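Local structure of ATP-dependent protease subunit HslV (Trypanosoma brucei brucei, 4HNZ) at residues S5-G9 with D10-L14; A51-I54 with S55-K59; A74-E77 with L78-W82; A149-A152 with M153-T157. The protein forms the proteolytic double ring of the mitochondrial HslVU complex, hydrolysing proteins that HslU has unfolded, and so helps regulate mitochondrial DNA replication. All coordinates share one frame; numbering follows the deposited sequence.

Contact 1: S5-G9 with D10-L14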
loop_
_atom_site.group_PDB
_atom_site.type_symbol
_atom_site.label_atom_id
_atom_site.label_comp_id
_atom_site.label_asym_id
_atom_site.label_seq_id
_atom_site.Cartn_x
_atom_site.Cartn_y
_atom_site.Cartn_z
ATOM N N SER A 5 10.608 18.863 -31.600
ATOM C CA SER A 5 10.987 20.088 -32.313
ATOM C C SER A 5 12.480 20.040 -32.613
ATOM O O SER A 5 13.281 19.752 -31.739
ATOM C CB SER A 5 10.698 21.316 -31.443
ATOM O OG SER A 5 11.123 22.513 -32.089
ATOM N N VAL A 6 12.856 20.357 -33.847
ATOM C CA VAL A 6 14.245 20.477 -34.242
ATOM C C VAL A 6 14.493 21.813 -34.966
ATOM O O VAL A 6 13.780 22.140 -35.899
ATOM C CB VAL A 6 14.606 19.378 -35.251
ATOM C CG1 VAL A 6 16.055 19.463 -35.636
ATOM C CG2 VAL A 6 14.272 18.000 -34.673
ATOM N N ARG A 7 15.460 22.570 -34.487
ATOM C CA ARG A 7 15.880 23.779 -35.110
ATOM C C ARG A 7 17.256 23.498 -35.696
ATOM O O ARG A 7 18.167 23.132 -34.974
ATOM C CB ARG A 7 15.957 24.928 -34.074
ATOM C CG ARG A 7 16.485 26.248 -34.621
ATOM C CD ARG A 7 16.438 27.396 -33.581
ATOM N NE ARG A 7 15.070 27.887 -33.398
ATOM C CZ ARG A 7 14.245 27.531 -32.408
ATOM N NH1 ARG A 7 14.649 26.695 -31.451
ATOM N NH2 ARG A 7 12.981 28.000 -32.368
ATOM N N LYS A 8 17.397 23.704 -36.990
ATOM C CA LYS A 8 18.699 23.679 -37.628
ATOM C C LYS A 8 18.769 24.733 -38.749
ATOM O O LYS A 8 17.928 24.750 -39.649
ATOM C CB LYS A 8 19.019 22.300 -38.210
ATOM C CG LYS A 8 20.401 22.201 -38.867
ATOM C CD LYS A 8 20.631 20.810 -39.426
ATOM C CE LYS A 8 22.053 20.561 -39.901
ATOM N NZ LYS A 8 22.346 19.079 -40.019
ATOM N N GLY A 9 19.816 25.575 -38.700
ATOM C CA GLY A 9 19.925 26.721 -39.591
ATOM C C GLY A 9 18.753 27.646 -39.315
ATOM O O GLY A 9 18.388 27.907 -38.154
ATOM N N ASP A 10 18.122 28.117 -40.380
ATOM C CA ASP A 10 17.017 29.075 -40.235
ATOM C C ASP A 10 15.631 28.418 -40.248
ATOM O O ASP A 10 14.629 29.128 -40.436
ATOM C CB ASP A 10 17.112 30.161 -41.311
ATOM C CG ASP A 10 18.318 31.047 -41.117
ATOM O OD1 ASP A 10 18.603 31.401 -39.946
ATOM O OD2 ASP A 10 18.991 31.352 -42.124
ATOM N N THR A 11 15.576 27.098 -39.986
ATOM C CA THR A 11 14.329 26.380 -39.995
ATOM C C THR A 11 14.129 25.742 -38.649
ATOM O O THR A 11 15.050 25.206 -38.060
ATOM C CB THR A 11 14.314 25.304 -41.079
ATOM O OG1 THR A 11 14.539 25.911 -42.355
ATOM C CG2 THR A 11 12.977 24.615 -41.118
ATOM N N VAL A 12 12.905 25.830 -38.144
ATOM C CA VAL A 12 12.506 25.015 -37.004
ATOM C C VAL A 12 11.252 24.221 -37.403
ATOM O O VAL A 12 10.334 24.761 -38.036
ATOM C CB VAL A 12 12.291 25.857 -35.711
ATOM C CG1 VAL A 12 11.151 26.857 -35.861
ATOM C CG2 VAL A 12 12.038 24.966 -34.534
ATOM N N VAL A 13 11.223 22.954 -37.042
ATOM C CA VAL A 13 10.048 22.160 -37.307
ATOM C C VAL A 13 9.524 21.620 -35.991
ATOM O O VAL A 13 10.251 21.511 -35.007
ATOM C CB VAL A 13 10.325 21.007 -38.303
ATOM C CG1 VAL A 13 10.916 21.533 -39.615
ATOM C CG2 VAL A 13 11.268 19.988 -37.688
ATOM N N LEU A 14 8.227 21.342 -35.984
ATOM C CA LEU A 14 7.513 20.797 -34.856
ATOM C C LEU A 14 6.639 19.705 -35.388
ATOM O O LEU A 14 5.867 19.906 -36.305
ATOM C CB LEU A 14 6.674 21.885 -34.176
ATOM C CG LEU A 14 5.923 21.440 -32.924
ATOM C CD1 LEU A 14 6.882 21.140 -31.793
ATOM C CD2 LEU A 14 4.923 22.513 -32.441
#
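Strands 5-8 and 11-14 form a tight antiparallel beta hairpin, closed by a type II' turn from Lys8 to Thr11. It belongs to one of the two central sheets of the proteasome-like Ntn-hydrolase fold. Val6 and Val13 are a hydrogen-bonded pair. Val6 N gives to Val13 O at 3.1 Å, and Val13 N gives to Val6 O at 2.9 Å. Nearer the turn, Lys8 N reaches Thr11 O at 3.0 Å. The return bond from Thr11 N to Lys8 O is weak, at 3.3 Å. Gly9 takes the first turn corner with a positive phi of 62°, a value that favours glycine.

Ser5, Arg7, Val12 and Leu14 share one face. The Arg7 chain bends at its third torsion (chi3 -75°), which lays the guanidinium against Val12. Val12 CG2 sits over one guanidinium face, displaced toward its rim, and is 3.8 Å from Arg7 NH2. The same methyl meets Ser5 OG at 3.6 Å, and Leu14 CD1 touches Ser5 CB. Across the sheet, Val6 and Val13 turn their branches to helix 145-159, where both meet Ala149. Arg7 bonds through NH1 to Thr103 OG1 and through NE to Ala100 O, and Lys8 NZ holds the carbonyls of Ile138 and Tyr143.

The chemistry thus changes along the hairpin. Apolar groups dominate both faces at its buried end. Toward the turn, long cationic side chains keep their stems on the strands and spend their charged ends on neighbouring parts of the chain.

Contact 2: A51-I54 with S55-K59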
loop_
_atom_site.group_PDB
_atom_site.type_symbol
_atom_site.label_atom_id
_atom_site.label_comp_id
_atom_site.label_asym_id
_atom_site.label_seq_id
_atom_site.Cartn_x
_atom_site.Cartn_y
_atom_site.Cartn_z
ATOM N N ALA A 51 -8.871 18.623 -23.500
ATOM C CA ALA A 51 -9.326 19.686 -22.599
ATOM C C ALA A 51 -8.208 20.253 -21.743
ATOM O O ALA A 51 -8.142 21.454 -21.523
ATOM C CB ALA A 51 -10.453 19.170 -21.729
ATOM N N ASP A 52 -7.327 19.382 -21.246
ATOM C CA ASP A 52 -6.242 19.828 -20.361
ATOM C C ASP A 52 -5.334 20.726 -21.143
ATOM O O ASP A 52 -5.004 21.803 -20.705
ATOM C CB ASP A 52 -5.450 18.661 -19.777
ATOM C CG ASP A 52 -6.198 17.949 -18.688
ATOM O OD1 ASP A 52 -7.468 17.914 -18.704
ATOM O OD2 ASP A 52 -5.526 17.373 -17.813
ATOM N N ALA A 53 -4.980 20.294 -22.339
ATOM C CA ALA A 53 -4.017 21.018 -23.137
ATOM C C ALA A 53 -4.547 22.322 -23.624
ATOM O O ALA A 53 -3.845 23.322 -23.626
ATOM C CB ALA A 53 -3.546 20.156 -24.315
ATOM N N ILE A 54 -5.787 22.322 -24.047
ATOM C CA ILE A 54 -6.419 23.533 -24.533
ATOM C C ILE A 54 -6.593 24.563 -23.441
ATOM O O ILE A 54 -6.419 25.765 -23.679
ATOM C CB ILE A 54 -7.749 23.212 -25.254
ATOM C CG1 ILE A 54 -7.411 22.565 -26.614
ATOM C CG2 ILE A 54 -8.595 24.458 -25.471
ATOM C CD1 ILE A 54 -8.627 22.165 -27.440
ATOM N N SER A 55 -6.940 24.120 -22.252
ATOM C CA SER A 55 -7.063 25.045 -21.164
ATOM C C SER A 55 -5.713 25.723 -20.946
ATOM O O SER A 55 -5.675 26.929 -20.656
ATOM C CB SER A 55 -7.536 24.330 -19.897
ATOM O OG SER A 55 -8.831 23.777 -20.042
ATOM N N LEU A 56 -4.614 24.954 -21.012
ATOM C CA LEU A 56 -3.302 25.545 -20.762
ATOM C C LEU A 56 -2.837 26.399 -21.917
ATOM O O LEU A 56 -2.219 27.443 -21.704
ATOM C CB LEU A 56 -2.267 24.493 -20.463
ATOM C CG LEU A 56 -2.514 23.832 -19.119
ATOM C CD1 LEU A 56 -1.831 22.476 -19.114
ATOM C CD2 LEU A 56 -2.023 24.676 -17.963
ATOM N N MET A 57 -3.183 26.012 -23.141
ATOM C CA MET A 57 -2.936 26.864 -24.301
ATOM C C MET A 57 -3.627 28.220 -24.175
ATOM O O MET A 57 -3.021 29.243 -24.487
ATOM C CB MET A 57 -3.327 26.178 -25.595
ATOM C CG MET A 57 -2.324 25.095 -25.895
ATOM S SD MET A 57 -2.445 24.194 -27.447
ATOM C CE MET A 57 -3.648 22.896 -27.048
ATOM N N GLU A 58 -4.855 28.235 -23.690
ATOM C CA GLU A 58 -5.556 29.506 -23.530
ATOM C C GLU A 58 -4.888 30.388 -22.499
ATOM O O GLU A 58 -4.773 31.581 -22.707
ATOM C CB GLU A 58 -6.995 29.271 -23.172
ATOM C CG GLU A 58 -7.759 28.718 -24.360
ATOM C CD GLU A 58 -9.197 28.349 -24.023
ATOM O OE1 GLU A 58 -9.622 28.491 -22.838
ATOM O OE2 GLU A 58 -9.915 27.940 -24.968
ATOM N N LYS A 59 -4.408 29.797 -21.404
ATOM C CA LYS A 59 -3.660 30.588 -20.422
ATOM C C LYS A 59 -2.324 31.083 -21.001
ATOM O O LYS A 59 -1.944 32.217 -20.744
ATOM C CB LYS A 59 -3.410 29.828 -19.137
ATOM C CG LYS A 59 -4.672 29.319 -18.455
ATOM C CD LYS A 59 -5.579 30.400 -17.874
ATOM C CE LYS A 59 -6.873 29.742 -17.376
ATOM N NZ LYS A 59 -7.810 30.708 -16.752
#
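Ser55 OG lies anti to its own carbonyl carbon (chi1 -64°), and this swings it back to Ala51 O, one turn earlier in helix 50-66. Met57 starts out in the same way, then bends at its last torsion (chi3 -85°), which folds CE back over Ala53. The helix packs on a central sheet of the Ntn-hydrolase fold.

Ala51 O is gripped twice by Ser55. Ser55 OG donates to Ala51 O at 2.8 Å, and Ser55 N donates to Ala51 O at 3.0 Å. The two donors come from opposite faces of the carbonyl plane, so the hydroxyl adds a second bond to the regular helical one. Ser55 is buried, and this bond satisfies its hydroxyl proton within the helix. The next turn is regular, with Met57 N bonded to Ala53 O at 2.8 Å and Glu58 N to Ile54 O at 2.9 Å.

Met57 CE touches two side chains, 3.9 Å from Ala53 CB and 3.8 Å from Ile54 CG1. Ala53 and Met57 also touch Phe46 of strand 42-48, so this side of the helix faces the sheet. Leu56 lies on another side, against Trp82 of helix 71-84.

The acidic side chains also reach another subunit. Asp52 OD1 forms a salt bridge with Arg83 of the second subunit, while OD2 accepts from Glu92 N of its own chain. Glu58 OE2 pairs with Lys80 of the second subunit. The Glu58 chain is extended beyond CG and passes Ile54 at an angle; its OE2 lies 3.8 Å from Ile54 CG2.

Contact 3: A74-E77 with L78-W82; sequences AAVE and LAKEW
Glu77 and Lys80 lie side by side on helix 71-84 and point the same way, with their charged groups joined in a salt bridge. Lys80 NZ is 3.1 Å from Glu77 OE2, which it meets on the syn side, 30° out of the carboxylate plane. A weak second bond runs from Lys80 NZ to Glu77 OE1 at 3.2 Å. The ammonium thus spans both carboxylate oxygens. Bends in both chains allow this: Glu77 turns at its second torsion (chi2 -63°), and Lys80 at its third (chi3 60°).

The aliphatic part of Lys80 has a different neighbour. It passes Val76 at an oblique angle, with Lys80 CD 4.1 Å from Val76 CG1. Lys80 CG also lies 3.5 Å from Val76 O. That carbonyl, Val76 O, also accepts the helical bond from Lys80 N at 3.0 Å. The other turns are regular as well: Leu78 N bonds to Ala74 O at 2.8 Å and Ala79 N to Ala75 O at 2.9 Å.

Lys80 NZ also forms a salt bridge with Glu58 of the third subunit. Two carboxylates therefore share the one ammonium, which would probably favour its charged state. Ala79 lies beside Lys80 at this interface and packs on Ala51 of that same subunit.

Ala75 and Leu78 face inward, where both touch Ile106 of strand 103-107. Leu78 also meets Lys59 of helix 50-66. Helix 71-84 is therefore set against the preceding helix and a sheet strand, with its Lys80 side turned to a neighbouring subunit.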
loop_
_atom_site.group_PDB
_atom_site.type_symbol
_atom_site.label_atom_id
_atom_site.label_comp_id
_atom_site.label_asym_id
_atom_site.label_seq_id
_atom_site.Cartn_x
_atom_site.Cartn_y
_atom_site.Cartn_z
ATOM N N ALA A 74 6.627 34.801 -21.141
ATOM C CA ALA A 74 5.278 34.283 -21.168
ATOM C C ALA A 74 5.204 32.812 -20.649
ATOM O O ALA A 74 4.348 32.452 -19.876
ATOM C CB ALA A 74 4.698 34.391 -22.575
ATOM N N ALA A 75 6.114 31.996 -21.132
ATOM C CA ALA A 75 6.205 30.635 -20.717
ATOM C C ALA A 75 6.426 30.538 -19.210
ATOM O O ALA A 75 5.741 29.781 -18.548
ATOM C CB ALA A 75 7.321 29.914 -21.478
ATOM N N VAL A 76 7.391 31.278 -18.687
ATOM C CA VAL A 76 7.670 31.253 -17.282
ATOM C C VAL A 76 6.470 31.741 -16.490
ATOM O O VAL A 76 6.134 31.145 -15.465
ATOM C CB VAL A 76 8.902 32.086 -16.949
ATOM C CG1 VAL A 76 9.060 32.232 -15.446
ATOM C CG2 VAL A 76 10.118 31.398 -17.513
ATOM N N GLU A 77 5.793 32.775 -16.958
ATOM C CA GLU A 77 4.596 33.256 -16.226
ATOM C C GLU A 77 3.505 32.211 -16.251
ATOM O O GLU A 77 2.802 32.019 -15.263
ATOM C CB GLU A 77 4.066 34.538 -16.806
ATOM C CG GLU A 77 4.986 35.725 -16.570
ATOM C CD GLU A 77 5.170 36.052 -15.100
ATOM O OE1 GLU A 77 4.228 35.883 -14.287
ATOM O OE2 GLU A 77 6.299 36.448 -14.752
ATOM N N LEU A 78 3.371 31.531 -17.379
ATOM C CA LEU A 78 2.413 30.437 -17.471
ATOM C C LEU A 78 2.737 29.333 -16.453
ATOM O O LEU A 78 1.886 28.907 -15.712
ATOM C CB LEU A 78 2.403 29.815 -18.851
ATOM C CG LEU A 78 1.519 28.568 -18.831
ATOM C CD1 LEU A 78 0.063 28.924 -18.882
ATOM C CD2 LEU A 78 1.864 27.635 -19.974
ATOM N N ALA A 79 3.990 28.912 -16.424
ATOM C CA ALA A 79 4.383 27.856 -15.537
ATOM C C ALA A 79 4.131 28.235 -14.090
ATOM O O ALA A 79 3.643 27.408 -13.324
ATOM C CB ALA A 79 5.833 27.485 -15.761
ATOM N N LYS A 80 4.464 29.454 -13.703
ATOM C CA LYS A 80 4.165 29.941 -12.342
ATOM C C LYS A 80 2.707 29.848 -11.999
ATOM O O LYS A 80 2.343 29.445 -10.901
ATOM C CB LYS A 80 4.597 31.388 -12.158
ATOM C CG LYS A 80 6.073 31.511 -11.956
ATOM C CD LYS A 80 6.607 32.886 -12.258
ATOM C CE LYS A 80 5.966 33.944 -11.358
ATOM N NZ LYS A 80 6.323 35.269 -11.930
ATOM N N GLU A 81 1.855 30.257 -12.923
ATOM C CA GLU A 81 0.417 30.248 -12.681
ATOM C C GLU A 81 -0.099 28.809 -12.585
ATOM O O GLU A 81 -0.937 28.469 -11.769
ATOM C CB GLU A 81 -0.292 30.981 -13.842
ATOM C CG GLU A 81 -1.777 31.265 -13.607
ATOM C CD GLU A 81 -2.512 31.865 -14.823
ATOM O OE1 GLU A 81 -1.919 32.045 -15.924
ATOM O OE2 GLU A 81 -3.738 32.090 -14.700
ATOM N N TRP A 82 0.380 27.993 -13.493
ATOM C CA TRP A 82 0.036 26.610 -13.541
ATOM C C TRP A 82 0.356 25.931 -12.197
ATOM O O TRP A 82 -0.436 25.166 -11.688
ATOM C CB TRP A 82 0.850 25.954 -14.665
ATOM C CG TRP A 82 0.506 24.532 -15.021
ATOM C CD1 TRP A 82 -0.295 23.692 -14.367
ATOM C CD2 TRP A 82 1.079 23.790 -16.103
ATOM N NE1 TRP A 82 -0.332 22.488 -15.021
ATOM C CE2 TRP A 82 0.517 22.521 -16.079
ATOM C CE3 TRP A 82 1.975 24.114 -17.122
ATOM C CZ2 TRP A 82 0.832 21.566 -17.000
ATOM C CZ3 TRP A 82 2.302 23.159 -18.051
ATOM C CH2 TRP A 82 1.731 21.902 -17.989
#

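Contact 4: A149-A152 with M153-T157; sequences ARKA and MRIAT. With MG (magnesium ion), chain M.
Lys151 and Ile155, one turn apart on helix 145-159, touch through their aliphatic chains, with Lys151 CD 4.1 Å from Ile155 CD1. Ile155 CG1 lies anti to its carbonyl carbon (chi1 -70°), a setting that brings CG1 to 3.4 Å from Lys151 O. The same carbonyl, Lys151 O, accepts from Ile155 N at 3.1 Å. Ala156 N bonds to Ala152 O at 2.8 Å, and Met153 N to Ala149 O at 2.9 Å.

Met153 O is held by two donors from Thr157. Thr157 OG1 donates to Met153 O at 2.6 Å and Thr157 N to Met153 O at 2.9 Å, from opposite faces of the carbonyl plane. Thr157 reaches back with its OG1 between backbone N and carbonyl carbon (chi1 64°). This pins its side chain to the helix, while its own carbonyl is used by the metal: Thr157 O binds magnesium at 2.3 Å. The carbonyl oxygens of Asp160 and Ser163 and a water are further ligands.

Around this, Ala149 and Met153 lie on the sheet at Leu15, and Ala152 and Met153 on Leu4. Ala152 and Ala156 meet helix 127-137 through Ala133 and Ala130, small side chains on both helices, consistent with a close approach. Arg150 forms a salt bridge with Glu146, and Lys151 NZ bonds to Ala136 O of the fourth subunit.

This is a sheet-covering helix of the Ntn-hydrolase sandwich, leading into a metal site built from backbone carbonyls of the helix end and the loop that follows.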
loop_
_atom_site.group_PDB
_atom_site.type_symbol
_atom_site.label_atom_id
_atom_site.label_comp_id
_atom_site.label_asym_id
_atom_site.label_seq_id
_atom_site.Cartn_x
_atom_site.Cartn_y
_atom_site.Cartn_z
ATOM N N ALA A 149 13.838 15.441 -38.163
ATOM C CA ALA A 149 12.624 15.240 -37.400
ATOM C C ALA A 149 11.823 14.029 -37.861
ATOM O O ALA A 149 11.366 13.255 -37.025
ATOM C CB ALA A 149 11.747 16.487 -37.416
ATOM N N ARG A 150 11.684 13.836 -39.155
ATOM C CA ARG A 150 10.909 12.690 -39.681
ATOM C C ARG A 150 11.533 11.376 -39.351
ATOM O O ARG A 150 10.870 10.433 -38.982
ATOM C CB ARG A 150 10.758 12.773 -41.197
ATOM C CG ARG A 150 9.738 13.818 -41.615
ATOM C CD ARG A 150 9.556 13.921 -43.141
ATOM N NE ARG A 150 8.544 14.932 -43.461
ATOM C CZ ARG A 150 7.226 14.813 -43.217
ATOM N NH1 ARG A 150 6.405 15.793 -43.547
ATOM N NH2 ARG A 150 6.716 13.711 -42.675
ATOM N N LYS A 151 12.839 11.318 -39.485
ATOM C CA LYS A 151 13.560 10.113 -39.175
ATOM C C LYS A 151 13.439 9.812 -37.663
ATOM O O LYS A 151 13.262 8.669 -37.262
ATOM C CB LYS A 151 15.018 10.314 -39.587
ATOM C CG LYS A 151 15.579 9.296 -40.561
ATOM C CD LYS A 151 16.224 8.138 -39.818
ATOM C CE LYS A 151 17.047 7.249 -40.746
ATOM N NZ LYS A 151 18.432 7.823 -40.964
ATOM N N ALA A 152 13.607 10.846 -36.841
ATOM C CA ALA A 152 13.572 10.686 -35.422
ATOM C C ALA A 152 12.192 10.258 -34.957
ATOM O O ALA A 152 12.084 9.399 -34.107
ATOM C CB ALA A 152 14.013 11.934 -34.737
ATOM N N MET A 153 11.155 10.778 -35.579
ATOM C CA MET A 153 9.802 10.332 -35.276
ATOM C C MET A 153 9.521 8.915 -35.682
ATOM O O MET A 153 8.775 8.216 -34.971
ATOM C CB MET A 153 8.751 11.216 -35.941
ATOM C CG MET A 153 8.680 12.625 -35.438
ATOM S SD MET A 153 8.051 12.794 -33.751
ATOM C CE MET A 153 6.297 12.515 -34.005
ATOM N N ARG A 154 9.998 8.486 -36.829
ATOM C CA ARG A 154 9.781 7.089 -37.239
ATOM C C ARG A 154 10.405 6.178 -36.205
ATOM O O ARG A 154 9.794 5.210 -35.774
ATOM C CB ARG A 154 10.357 6.767 -38.629
ATOM C CG ARG A 154 10.265 5.273 -39.061
ATOM C CD ARG A 154 8.882 4.832 -39.615
ATOM N NE ARG A 154 8.178 5.769 -40.567
ATOM C CZ ARG A 154 8.663 6.260 -41.762
ATOM N NH1 ARG A 154 9.902 5.957 -42.176
ATOM N NH2 ARG A 154 7.924 7.083 -42.566
ATOM N N ILE A 155 11.602 6.522 -35.769
ATOM C CA ILE A 155 12.301 5.726 -34.794
ATOM C C ILE A 155 11.647 5.751 -33.427
ATOM O O ILE A 155 11.422 4.659 -32.824
ATOM C CB ILE A 155 13.788 6.154 -34.681
ATOM C CG1 ILE A 155 14.493 5.731 -35.973
ATOM C CG2 ILE A 155 14.465 5.523 -33.470
ATOM C CD1 ILE A 155 15.797 6.422 -36.171
ATOM N N ALA A 156 11.284 6.927 -32.950
ATOM C CA ALA A 156 10.711 7.038 -31.627
ATOM C C ALA A 156 9.373 6.359 -31.569
ATOM O O ALA A 156 9.051 5.670 -30.596
ATOM C CB ALA A 156 10.593 8.487 -31.214
ATOM N N THR A 157 8.545 6.592 -32.575
ATOM C CA THR A 157 7.170 6.060 -32.555
ATOM C C THR A 157 7.095 4.575 -32.819
ATOM O O THR A 157 6.152 3.913 -32.354
ATOM C CB THR A 157 6.213 6.835 -33.480
ATOM O OG1 THR A 157 6.593 6.722 -34.851
ATOM C CG2 THR A 157 6.161 8.344 -33.076
HETATM MG MG MG M . 4.194 2.889 -31.685
HETATM O O HOH W 1 1.809 1.948 -31.274
#

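Contacts 2, 3 and 4 lie within single helices, whereas contact 1 pairs two strands. Contacts 2 and 3 occupy consecutive helices on one side of the fold and touch, with Leu56 CD1 3.5 Å from Trp82 CZ2. Contact 4 lies on the opposite side of the chain's centre and packs on contact 1, where Val13 CG2 is 3.5 Å from Ala149 CB. Contacts 2 and 4 are largely buried; contacts 1 and 3 are partly so. Side-chain hydroxyls reinforce backbone turns in contacts 2 and 4. Contact 3 instead carries an internal salt bridge. Charges of contacts 2, 3 and 4 reach other subunits, and contact 4 alone binds a metal.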